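Local coordinates for protein putative deoxyribonuclease yjjV (Escherichia coli, PDB 1ZZM) that is a putative metal-dependent hydrolase of the TatD family, probably acting on ester bonds, as in TatD-type deoxyribonucleases, at residues C10-F14 against P15-G19; A43-F46 against A47-L50. One frame throughout, in Å; residues are numbered along the deposited sequence.

Contact 1: C10-F14 against P15-G19; sequences CHFDF and PPFSG. With ZN (zinc ion), chain B.
Phe-12 and Phe-17 bring their rings together where the chain doubles back after the first barrel strand. The planes lie only 9° apart, yet the centroids are 5.2 Å from each other, so the rings are displaced until little of one lies over the other. What covers the Phe-12 face is instead CB of Phe-17, a CH-pi contact 3.9 Å from the ring centroid. With CG of Phe-12 anti to its backbone N (chi1 -156°), the ring swings to meet that methylene. Cys-10 SG adds an oblique sulfur-aromatic contact, 4.8 Å from the Phe-17 centroid. Phe-14 O ties back the following residues, accepting Ser-18 N at 3.2 Å from above its carbonyl plane, and Phe-17 N weakly. This aromatic side is buried; the other, at Pro-15 and Ser-18, is exposed, and there one water donates to Asp-13 O and hydrogen-bonds Ser-18 OG. His-11, centre of an inverse gamma turn, turns its imidazole away to bind zinc through NE2 at 2.0 Å, in the HxH metal motif with His-9; Glu-97 and Asp-207 also bind this ion. Phe-12 is wedged between helices 21-30 and 46-55 and touches Val-38 of strand 33-39, while Phe-17 packs on Ser-24 of helix 21-30.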
loop_
_atom_site.group_PDB
_atom_site.type_symbol
_atom_site.label_atom_id
_atom_site.label_comp_id
_atom_site.label_asym_id
_atom_site.label_seq_id
_atom_site.Cartn_x
_atom_site.Cartn_y
_atom_site.Cartn_z
ATOM N N CYS A 10 -1.362 4.611 3.680
ATOM C CA CYS A 10 -1.401 6.044 3.911
ATOM C C CYS A 10 -0.099 6.468 4.567
ATOM O O CYS A 10 0.288 5.919 5.608
ATOM C CB CYS A 10 -2.593 6.408 4.816
ATOM S SG CYS A 10 -2.647 8.207 5.223
ATOM N N HIS A 11 0.587 7.447 3.967
ATOM C CA HIS A 11 1.856 7.934 4.506
ATOM C C HIS A 11 1.516 8.956 5.583
ATOM O O HIS A 11 1.754 10.161 5.450
ATOM C CB HIS A 11 2.676 8.554 3.375
ATOM C CG HIS A 11 3.168 7.536 2.389
ATOM N ND1 HIS A 11 4.241 6.719 2.653
ATOM C CD2 HIS A 11 2.663 7.121 1.203
ATOM C CE1 HIS A 11 4.377 5.834 1.684
ATOM N NE2 HIS A 11 3.427 6.053 0.794
ATOM N N PHE A 12 0.963 8.435 6.661
ATOM C CA PHE A 12 0.482 9.247 7.777
ATOM C C PHE A 12 1.544 9.953 8.618
ATOM O O PHE A 12 1.195 10.732 9.511
ATOM C CB PHE A 12 -0.354 8.346 8.669
ATOM C CG PHE A 12 -1.370 9.074 9.506
ATOM C CD1 PHE A 12 -2.522 9.575 8.930
ATOM C CD2 PHE A 12 -1.178 9.220 10.885
ATOM C CE1 PHE A 12 -3.495 10.225 9.710
ATOM C CE2 PHE A 12 -2.141 9.870 11.684
ATOM C CZ PHE A 12 -3.293 10.373 11.100
ATOM N N ASP A 13 2.823 9.683 8.359
ATOM C CA ASP A 13 3.907 10.327 9.097
ATOM C C ASP A 13 4.398 11.582 8.369
ATOM O O ASP A 13 5.311 12.263 8.832
ATOM C CB ASP A 13 5.086 9.361 9.321
ATOM C CG ASP A 13 5.601 8.735 8.034
ATOM O OD1 ASP A 13 4.788 8.324 7.181
ATOM O OD2 ASP A 13 6.835 8.641 7.907
ATOM N N PHE A 14 3.804 11.865 7.220
ATOM C CA PHE A 14 4.151 13.069 6.460
ATOM C C PHE A 14 3.063 14.136 6.610
ATOM O O PHE A 14 1.957 13.855 7.086
ATOM C CB PHE A 14 4.245 12.753 4.969
ATOM C CG PHE A 14 5.496 12.024 4.564
ATOM C CD1 PHE A 14 5.639 10.649 4.799
ATOM C CD2 PHE A 14 6.542 12.716 3.953
ATOM C CE1 PHE A 14 6.832 9.972 4.430
ATOM C CE2 PHE A 14 7.720 12.057 3.582
ATOM C CZ PHE A 14 7.874 10.683 3.820
ATOM N N PRO A 15 3.347 15.373 6.146
ATOM C CA PRO A 15 2.377 16.479 6.206
ATOM C C PRO A 15 1.248 16.111 5.238
ATOM O O PRO A 15 1.498 15.502 4.195
ATOM C CB PRO A 15 3.173 17.687 5.662
ATOM C CG PRO A 15 4.624 17.318 5.896
ATOM C CD PRO A 15 4.641 15.822 5.587
ATOM N N PRO A 16 0.013 16.564 5.488
ATOM C CA PRO A 16 -0.499 17.408 6.572
ATOM C C PRO A 16 -0.864 16.685 7.868
ATOM O O PRO A 16 -1.355 17.322 8.808
ATOM C CB PRO A 16 -1.724 18.049 5.926
ATOM C CG PRO A 16 -2.311 16.898 5.175
ATOM C CD PRO A 16 -1.060 16.234 4.531
ATOM N N PHE A 17 -0.599 15.377 7.957
ATOM C CA PHE A 17 -0.996 14.621 9.156
ATOM C C PHE A 17 -0.053 14.736 10.345
ATOM O O PHE A 17 -0.476 14.622 11.513
ATOM C CB PHE A 17 -1.184 13.135 8.780
ATOM C CG PHE A 17 -1.824 12.948 7.439
ATOM C CD1 PHE A 17 -3.145 13.334 7.226
ATOM C CD2 PHE A 17 -1.079 12.473 6.362
ATOM C CE1 PHE A 17 -3.715 13.263 5.954
ATOM C CE2 PHE A 17 -1.636 12.390 5.086
ATOM C CZ PHE A 17 -2.954 12.791 4.873
ATOM N N SER A 18 1.226 14.943 10.051
ATOM C CA SER A 18 2.242 15.032 11.083
ATOM C C SER A 18 1.909 16.217 11.970
ATOM O O SER A 18 1.737 17.327 11.466
ATOM C CB SER A 18 3.621 15.229 10.432
ATOM O OG SER A 18 4.623 15.257 11.439
ATOM N N GLY A 19 1.801 15.979 13.276
ATOM C CA GLY A 19 1.468 17.044 14.210
ATOM C C GLY A 19 -0.015 17.334 14.302
ATOM O O GLY A 19 -0.437 18.192 15.082
HETATM ZN ZN ZN B . 3.151 4.908 -0.826
HETATM O O HOH W 1 5.854 12.785 11.345
HETATM O O HOH W 2 3.987 5.526 -2.562
#

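Contact 2: A43-F46 against A47-L50; sequences AENF and ARVL
Arg-48 lays its guanidinium flat over the side-chain amide of Asn-45, three residues earlier, with the two planes 11° apart. The arginine can be traced from its root. CB stays near Asn-45 O, and CG comes closer to the same carbonyl oxygen, 3.3 Å away. Here chi1 of 75° places CG between the backbone N and the carbonyl carbon, and the chain then runs extended to NE, back alongside the asparagine. CD nears Asn-45 OD1; NE then lies 3.4 Å from Asn-45 CG. At the tip, CZ has OD1 over its centre at 3.4 Å, and NH2 faces Asn-45 ND2. None of these is a hydrogen bond: NE to OD1 has a poor angle, and NH2 and ND2 are both donors.

The backbone beneath belongs to helix 46-55 and the residues leading into it. Val-49 N donates to Asn-45 O at 3.1 Å and Leu-50 N to Phe-46 O at 2.9 Å, the i to i+4 pattern of an alpha helix. Earlier amides are served by water: one molecule links Ala-43 O to Ala-47 N, another Glu-44 O to Arg-48 N. Phe-46 turns its ring face onto Ala-43 CA and also packs against Leu-81 of helix 75-87.

Because stacking leaves the guanidinium N-H bonds directed outward in its plane, NE forms a salt bridge with Asp-13 OD2, while Phe-14 makes a cation-pi contact with the same group. The amide's carbonyl dipole, with OD1 above CZ, probably favours the positive charge.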
loop_
_atom_site.group_PDB
_atom_site.type_symbol
_atom_site.label_atom_id
_atom_site.label_comp_id
_atom_site.label_asym_id
_atom_site.label_seq_id
_atom_site.Cartn_x
_atom_site.Cartn_y
_atom_site.Cartn_z
ATOM N N ALA A 43 14.915 4.360 6.210
ATOM C CA ALA A 43 15.331 4.019 7.575
ATOM C C ALA A 43 15.241 5.182 8.549
ATOM O O ALA A 43 14.931 4.989 9.701
ATOM C CB ALA A 43 16.774 3.448 7.559
ATOM N N GLU A 44 15.508 6.390 8.076
ATOM C CA GLU A 44 15.435 7.532 8.961
ATOM C C GLU A 44 14.014 7.760 9.494
ATOM O O GLU A 44 13.851 8.390 10.537
ATOM C CB GLU A 44 15.945 8.779 8.243
ATOM C CG GLU A 44 15.658 10.053 8.980
ATOM C CD GLU A 44 16.295 11.254 8.310
ATOM O OE1 GLU A 44 16.025 11.480 7.107
ATOM O OE2 GLU A 44 17.064 11.964 8.991
ATOM N N ASN A 45 12.997 7.242 8.795
ATOM C CA ASN A 45 11.607 7.378 9.249
ATOM C C ASN A 45 11.088 6.140 10.013
ATOM O O ASN A 45 9.922 6.134 10.427
ATOM C CB ASN A 45 10.664 7.637 8.063
ATOM C CG ASN A 45 10.972 8.927 7.364
ATOM O OD1 ASN A 45 11.643 9.769 7.937
ATOM N ND2 ASN A 45 10.482 9.105 6.124
ATOM N N PHE A 46 11.912 5.106 10.208
ATOM C CA PHE A 46 11.413 3.916 10.940
ATOM C C PHE A 46 10.893 4.230 12.350
ATOM O O PHE A 46 9.830 3.751 12.764
ATOM C CB PHE A 46 12.487 2.818 11.054
ATOM C CG PHE A 46 12.833 2.157 9.742
ATOM C CD1 PHE A 46 12.112 2.448 8.575
ATOM C CD2 PHE A 46 13.867 1.226 9.678
ATOM C CE1 PHE A 46 12.423 1.818 7.369
ATOM C CE2 PHE A 46 14.189 0.585 8.465
ATOM C CZ PHE A 46 13.459 0.888 7.312
ATOM N N ALA A 47 11.638 5.037 13.091
ATOM C CA ALA A 47 11.229 5.384 14.437
ATOM C C ALA A 47 9.879 6.071 14.495
ATOM O O ALA A 47 9.055 5.707 15.307
ATOM C CB ALA A 47 12.290 6.277 15.105
ATOM N N ARG A 48 9.654 7.075 13.654
ATOM C CA ARG A 48 8.385 7.778 13.691
ATOM C C ARG A 48 7.177 6.926 13.226
ATOM O O ARG A 48 6.049 7.121 13.695
ATOM C CB ARG A 48 8.502 9.069 12.889
ATOM C CG ARG A 48 8.499 8.930 11.372
ATOM C CD ARG A 48 8.802 10.322 10.755
ATOM N NE ARG A 48 8.516 10.355 9.321
ATOM C CZ ARG A 48 8.707 11.419 8.553
ATOM N NH1 ARG A 48 9.199 12.543 9.071
ATOM N NH2 ARG A 48 8.345 11.387 7.281
ATOM N N VAL A 49 7.413 5.986 12.307
ATOM C CA VAL A 49 6.343 5.125 11.836
ATOM C C VAL A 49 6.040 4.108 12.946
ATOM O O VAL A 49 4.874 3.840 13.246
ATOM C CB VAL A 49 6.742 4.423 10.501
ATOM C CG1 VAL A 49 5.717 3.292 10.097
ATOM C CG2 VAL A 49 6.769 5.477 9.409
ATOM N N LEU A 50 7.082 3.584 13.584
ATOM C CA LEU A 50 6.863 2.630 14.673
ATOM C C LEU A 50 6.145 3.338 15.818
ATOM O O LEU A 50 5.264 2.755 16.445
ATOM C CB LEU A 50 8.185 2.047 15.187
ATOM C CG LEU A 50 8.903 1.018 14.286
ATOM C CD1 LEU A 50 10.007 0.340 15.089
ATOM C CD2 LEU A 50 7.938 -0.062 13.811
HETATM O O HOH W 3 14.551 5.513 12.372
HETATM O O HOH W 4 11.753 8.528 12.395
#

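In the fold
From the N terminus, strand 5-7 leads into contact 1, a tight reversal in the loop before helix 21-30. The chain then passes through that helix and strand 33-39 before reaching contact 2 on the next helix, 46-55. The two are therefore in series, neither nested nor crossed, with centres 12 Å apart. They nevertheless touch: Asp-13 OD2 packs 3.5 Å from Val-49 CG2, and Phe-14 CZ lies 3.8 Å from Asn-45 ND2. Successive beta-to-alpha connections of the TIM-barrel fold are thus tied together, joining the zinc-binding loop of 10-19 to the N-terminal part of helix 46-55.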